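Hypothetical protein TM1553 (Thermotoga maritima, PDB 1VRM) probably transfers FMN from FAD onto target proteins, as relatives in the ApbE family do. Local coordinates at residues A94-T99 / F103-G108; L251-G256 / G282-G287. One frame throughout, in Å; residues are numbered along the deposited sequence.

Two buried contacts, their centres 11 Å apart on the same side of the chain's centre, illustrate how loops of an ApbE-family fold are seated against helices. They follow one another along the chain. Interaction 1 folds the 103-108 loop back onto the end of helix 83-98; interaction 2 sets the 251-256 loop against helix 272-296. The two touch where P253 CG lies 3.8 Å from D104 CB and also 3.8 Å from V107 CG1. Helix 272-296 serves both, since it also packs on F95 and T99. Because D104 N and L251 O each hydrogen-bond to an unidentified bound molecule, the paired loops probably border a pocket.

Interaction 1 of 2, residues A94-T99 / F103-G108; sequences AFAELT and FDPTVG
F95 touches the F103 ring through CB, 3.8 Å from F103 CD2 and oblique to that ring, while the F95 ring leads away to T274 and A277 of helix 272-296. A96 supplies three surfaces. Its backbone N sits at the edge of the F103 ring, in its plane; its CA approaches F103 O at 3.1 Å in a CA-H...O contact; and its methyl CB meets P105 CD at 3.9 Å. T99, just past the helix, carries the one conventional hydrogen bond between the segments. With chi1 at 63°, OG1 stands between the backbone N and the carbonyl carbon, where it donates to F95 O at 2.8 Å and accepts from F103 N at 3.2 Å, with 158° at the hydrogen. F95 O takes T99 N as well, from the opposite face of its plane.

Further along the loop, D104 OD1 accepts from T106 N, closing an Asx turn, and from T106 OG1; D104 N hydrogen-bonds to an unidentified bound molecule, consistent with a pocket here. A single hydroxyl thus joins a helix end to the returning loop, whereas the buried F103 O has no hydrogen-bond partner and faces the CA-H and methyl of A96 instead.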
loop_
_atom_site.group_PDB
_atom_site.type_symbol
_atom_site.label_atom_id
_atom_site.label_comp_id
_atom_site.label_asym_id
_atom_site.label_seq_id
_atom_site.Cartn_x
_atom_site.Cartn_y
_atom_site.Cartn_z
ATOM N N ALA A 94 -1.672 12.310 -6.649
ATOM C CA ALA A 94 -0.871 13.291 -5.911
ATOM C C ALA A 94 0.390 12.662 -5.316
ATOM O O ALA A 94 1.459 13.296 -5.328
ATOM C CB ALA A 94 -1.698 13.923 -4.864
ATOM N N PHE A 95 0.311 11.408 -4.888
ATOM C CA PHE A 95 1.546 10.704 -4.480
ATOM C C PHE A 95 2.488 10.424 -5.640
ATOM O O PHE A 95 3.693 10.409 -5.468
ATOM C CB PHE A 95 1.249 9.415 -3.714
ATOM C CG PHE A 95 0.865 9.625 -2.265
ATOM C CD1 PHE A 95 1.822 9.966 -1.327
ATOM C CD2 PHE A 95 -0.445 9.457 -1.849
ATOM C CE1 PHE A 95 1.451 10.141 0.035
ATOM C CE2 PHE A 95 -0.804 9.625 -0.531
ATOM C CZ PHE A 95 0.143 10.000 0.404
ATOM N N ALA A 96 1.933 10.120 -6.812
ATOM C CA ALA A 96 2.739 9.903 -8.002
ATOM C C ALA A 96 3.505 11.196 -8.349
ATOM O O ALA A 96 4.709 11.168 -8.581
ATOM C CB ALA A 96 1.906 9.440 -9.145
ATOM N N GLU A 97 2.817 12.336 -8.258
ATOM C CA GLU A 97 3.482 13.607 -8.515
ATOM C C GLU A 97 4.573 13.889 -7.469
ATOM O O GLU A 97 5.684 14.308 -7.804
ATOM C CB GLU A 97 2.447 14.714 -8.579
ATOM C CG GLU A 97 3.073 16.016 -8.973
ATOM C CD GLU A 97 2.039 16.998 -9.447
ATOM O OE1 GLU A 97 1.532 16.807 -10.579
ATOM O OE2 GLU A 97 1.737 17.951 -8.687
ATOM N N LEU A 98 4.277 13.620 -6.210
ATOM C CA LEU A 98 5.215 13.882 -5.141
ATOM C C LEU A 98 6.488 13.069 -5.307
ATOM O O LEU A 98 7.585 13.508 -4.928
ATOM C CB LEU A 98 4.565 13.516 -3.803
ATOM C CG LEU A 98 5.386 13.674 -2.547
ATOM C CD1 LEU A 98 5.695 15.165 -2.344
ATOM C CD2 LEU A 98 4.610 13.079 -1.379
ATOM N N THR A 99 6.350 11.844 -5.830
ATOM C CA THR A 99 7.489 10.930 -5.960
ATOM C C THR A 99 8.066 10.818 -7.397
ATOM O O THR A 99 8.802 9.869 -7.706
ATOM C CB THR A 99 7.112 9.534 -5.377
ATOM O OG1 THR A 99 6.032 8.997 -6.157
ATOM C CG2 THR A 99 6.680 9.650 -3.971
ATOM N N PHE A 103 6.099 5.962 -7.103
ATOM C CA PHE A 103 4.756 5.394 -6.899
ATOM C C PHE A 103 3.930 5.882 -8.083
ATOM O O PHE A 103 3.908 7.086 -8.362
ATOM C CB PHE A 103 4.138 5.879 -5.580
ATOM C CG PHE A 103 2.702 5.492 -5.427
ATOM C CD1 PHE A 103 2.344 4.263 -4.907
ATOM C CD2 PHE A 103 1.705 6.348 -5.841
ATOM C CE1 PHE A 103 0.994 3.937 -4.766
ATOM C CE2 PHE A 103 0.333 6.004 -5.711
ATOM C CZ PHE A 103 0.001 4.798 -5.217
ATOM N N ASP A 104 3.269 4.972 -8.787
ATOM C CA ASP A 104 2.399 5.379 -9.867
ATOM C C ASP A 104 1.237 4.405 -9.963
ATOM O O ASP A 104 1.476 3.239 -10.238
ATOM C CB ASP A 104 3.188 5.397 -11.150
ATOM C CG ASP A 104 2.449 6.094 -12.291
ATOM O OD1 ASP A 104 1.222 5.971 -12.302
ATOM O OD2 ASP A 104 3.075 6.786 -13.163
ATOM N N PRO A 105 -0.000 4.896 -9.770
ATOM C CA PRO A 105 -1.157 4.020 -9.798
ATOM C C PRO A 105 -1.531 3.601 -11.221
ATOM O O PRO A 105 -2.495 2.893 -11.389
ATOM C CB PRO A 105 -2.243 4.872 -9.157
ATOM C CG PRO A 105 -1.930 6.220 -9.552
ATOM C CD PRO A 105 -0.415 6.290 -9.531
ATOM N N THR A 106 -0.791 4.008 -12.238
ATOM C CA THR A 106 -1.066 3.537 -13.588
ATOM C C THR A 106 -0.133 2.417 -14.078
ATOM O O THR A 106 0.083 2.242 -15.261
ATOM C CB THR A 106 -1.056 4.691 -14.590
ATOM O OG1 THR A 106 0.268 5.231 -14.646
ATOM C CG2 THR A 106 -2.067 5.790 -14.187
ATOM N N VAL A 107 0.395 1.651 -13.137
ATOM C CA VAL A 107 1.093 0.401 -13.476
ATOM C C VAL A 107 0.136 -0.726 -13.911
ATOM O O VAL A 107 0.590 -1.843 -14.139
ATOM C CB VAL A 107 1.976 -0.103 -12.282
ATOM C CG1 VAL A 107 3.182 0.823 -12.069
ATOM C CG2 VAL A 107 1.180 -0.203 -11.047
ATOM N N GLY A 108 -1.169 -0.466 -14.081
ATOM C CA GLY A 108 -2.102 -1.504 -14.394
ATOM C C GLY A 108 -1.773 -2.281 -15.660
ATOM O O GLY A 108 -1.841 -3.498 -15.679
#

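Interaction 2 of 2, residues L251-G256 / G282-G287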
loop_
_atom_site.group_PDB
_atom_site.type_symbol
_atom_site.label_atom_id
_atom_site.label_comp_id
_atom_site.label_asym_id
_atom_site.label_seq_id
_atom_site.Cartn_x
_atom_site.Cartn_y
_atom_site.Cartn_z
ATOM N N LEU A 251 6.839 -3.064 -9.435
ATOM C CA LEU A 251 7.482 -2.640 -10.677
ATOM C C LEU A 251 7.984 -1.214 -10.576
ATOM O O LEU A 251 7.351 -0.351 -9.947
ATOM C CB LEU A 251 6.480 -2.768 -11.839
ATOM C CG LEU A 251 5.831 -4.142 -12.036
ATOM C CD1 LEU A 251 4.860 -4.190 -13.261
ATOM C CD2 LEU A 251 6.832 -5.238 -12.206
ATOM N N ASP A 252 9.130 -0.971 -11.162
ATOM C CA ASP A 252 9.613 0.395 -11.411
ATOM C C ASP A 252 8.800 0.954 -12.603
ATOM O O ASP A 252 8.926 0.497 -13.722
ATOM C CB ASP A 252 11.106 0.363 -11.703
ATOM C CG ASP A 252 11.692 1.757 -11.878
ATOM O OD1 ASP A 252 10.923 2.710 -12.192
ATOM O OD2 ASP A 252 12.936 1.868 -11.733
ATOM N N PRO A 253 7.944 1.960 -12.342
ATOM C CA PRO A 253 7.139 2.438 -13.463
ATOM C C PRO A 253 7.892 3.042 -14.628
ATOM O O PRO A 253 7.309 3.133 -15.725
ATOM C CB PRO A 253 6.240 3.515 -12.818
ATOM C CG PRO A 253 6.159 3.101 -11.394
ATOM C CD PRO A 253 7.552 2.652 -11.100
ATOM N N SER A 254 9.163 3.384 -14.430
ATOM C CA SER A 254 9.964 3.983 -15.513
ATOM C C SER A 254 10.608 2.903 -16.372
ATOM O O SER A 254 11.015 3.198 -17.489
ATOM C CB SER A 254 11.031 4.927 -14.934
ATOM O OG SER A 254 12.031 4.194 -14.227
ATOM N N THR A 255 10.724 1.665 -15.869
ATOM C CA THR A 255 11.370 0.592 -16.632
ATOM C C THR A 255 10.428 -0.540 -17.030
ATOM O O THR A 255 10.684 -1.251 -18.007
ATOM C CB THR A 255 12.510 -0.058 -15.852
ATOM O OG1 THR A 255 12.016 -0.904 -14.817
ATOM C CG2 THR A 255 13.417 1.022 -15.294
ATOM N N GLY A 256 9.376 -0.715 -16.240
ATOM C CA GLY A 256 8.449 -1.834 -16.456
ATOM C C GLY A 256 8.892 -3.190 -15.931
ATOM O O GLY A 256 8.210 -4.172 -16.169
ATOM N N GLY A 282 9.549 4.326 -1.991
ATOM C CA GLY A 282 10.904 4.136 -1.414
ATOM C C GLY A 282 11.549 2.852 -1.888
ATOM O O GLY A 282 12.769 2.800 -2.139
ATOM N N PHE A 283 10.766 1.794 -2.001
ATOM C CA PHE A 283 11.272 0.516 -2.523
ATOM C C PHE A 283 11.858 0.714 -3.939
ATOM O O PHE A 283 12.944 0.289 -4.241
ATOM C CB PHE A 283 10.170 -0.504 -2.582
ATOM C CG PHE A 283 10.656 -1.901 -2.906
ATOM C CD1 PHE A 283 10.881 -2.252 -4.234
ATOM C CD2 PHE A 283 10.881 -2.830 -1.920
ATOM C CE1 PHE A 283 11.306 -3.533 -4.568
ATOM C CE2 PHE A 283 11.333 -4.113 -2.238
ATOM C CZ PHE A 283 11.532 -4.455 -3.569
ATOM N N VAL A 284 11.098 1.373 -4.801
ATOM C CA VAL A 284 11.525 1.647 -6.155
ATOM C C VAL A 284 12.740 2.571 -6.208
ATOM O O VAL A 284 13.599 2.394 -7.039
ATOM C CB VAL A 284 10.377 2.250 -6.987
ATOM C CG1 VAL A 284 10.885 2.795 -8.332
ATOM C CG2 VAL A 284 9.196 1.261 -7.126
HETATM N N MSE A 285 12.783 3.595 -5.367
HETATM C CA MSE A 285 13.855 4.577 -5.442
HETATM C C MSE A 285 15.143 4.117 -4.756
HETATM O O MSE A 285 16.225 4.616 -5.087
HETATM C CB MSE A 285 13.362 5.874 -4.809
HETATM C CG MSE A 285 12.318 6.534 -5.657
HETATM SE SE MSE A 285 11.676 8.200 -4.836
HETATM C CE MSE A 285 13.331 9.328 -5.446
ATOM N N ALA A 286 15.023 3.237 -3.778
ATOM C CA ALA A 286 16.192 2.902 -2.917
ATOM C C ALA A 286 17.230 2.039 -3.644
ATOM O O ALA A 286 18.394 1.966 -3.232
ATOM C CB ALA A 286 15.765 2.233 -1.654
ATOM N N GLY A 287 16.823 1.359 -4.703
ATOM C CA GLY A 287 17.784 0.579 -5.461
ATOM C C GLY A 287 18.654 1.444 -6.351
ATOM O O GLY A 287 19.630 0.953 -6.908
#
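V284 places CG1 anti to its backbone N (chi1 169°), and D252 does the same with its carboxyl carbon (chi1 -176°); these two choices bring methyl and carboxylate together, the side chains crossing at about a right angle. V284 CG1 sits over the flat face of the carboxylate, 3.8 Å from D252 CG and nearly as close to both oxygens. P253 CD approaches the same methyl more loosely, at 4.3 Å. The other branch, V284 CG2, meets the backbone instead, 3.7 Å from L251 O. One valine therefore touches three successive residues by van der Waals packing alone.

Polar bonds hold the loop's side of this contact in shape. D252 OD1 accepts from S254 OG at 2.8 Å and from S254 N at 2.9 Å, the latter closing an Asx turn; both donors come from the face opposite V284 CG1, restricting the carboxylate's rotation. D252 O meanwhile receives T255 N and G256 N, tightening the turn further. Were D252 an alanine, S254 N and OG would probably lose their shared acceptor, K288 its salt-bridge mate, and V284 CG1 most of the flat surface it rests on.

L251 O also hydrogen-bonds to an unidentified bound molecule, consistent with a pocket beside the loop. The side chain of L251 packs on L110, L111 and W114 of helix 108-114. F283, beside V284 on helix 272-296, packs on V262 and V265 of strand 262-269, so the loop lies between one helix and another that backs onto the sheet.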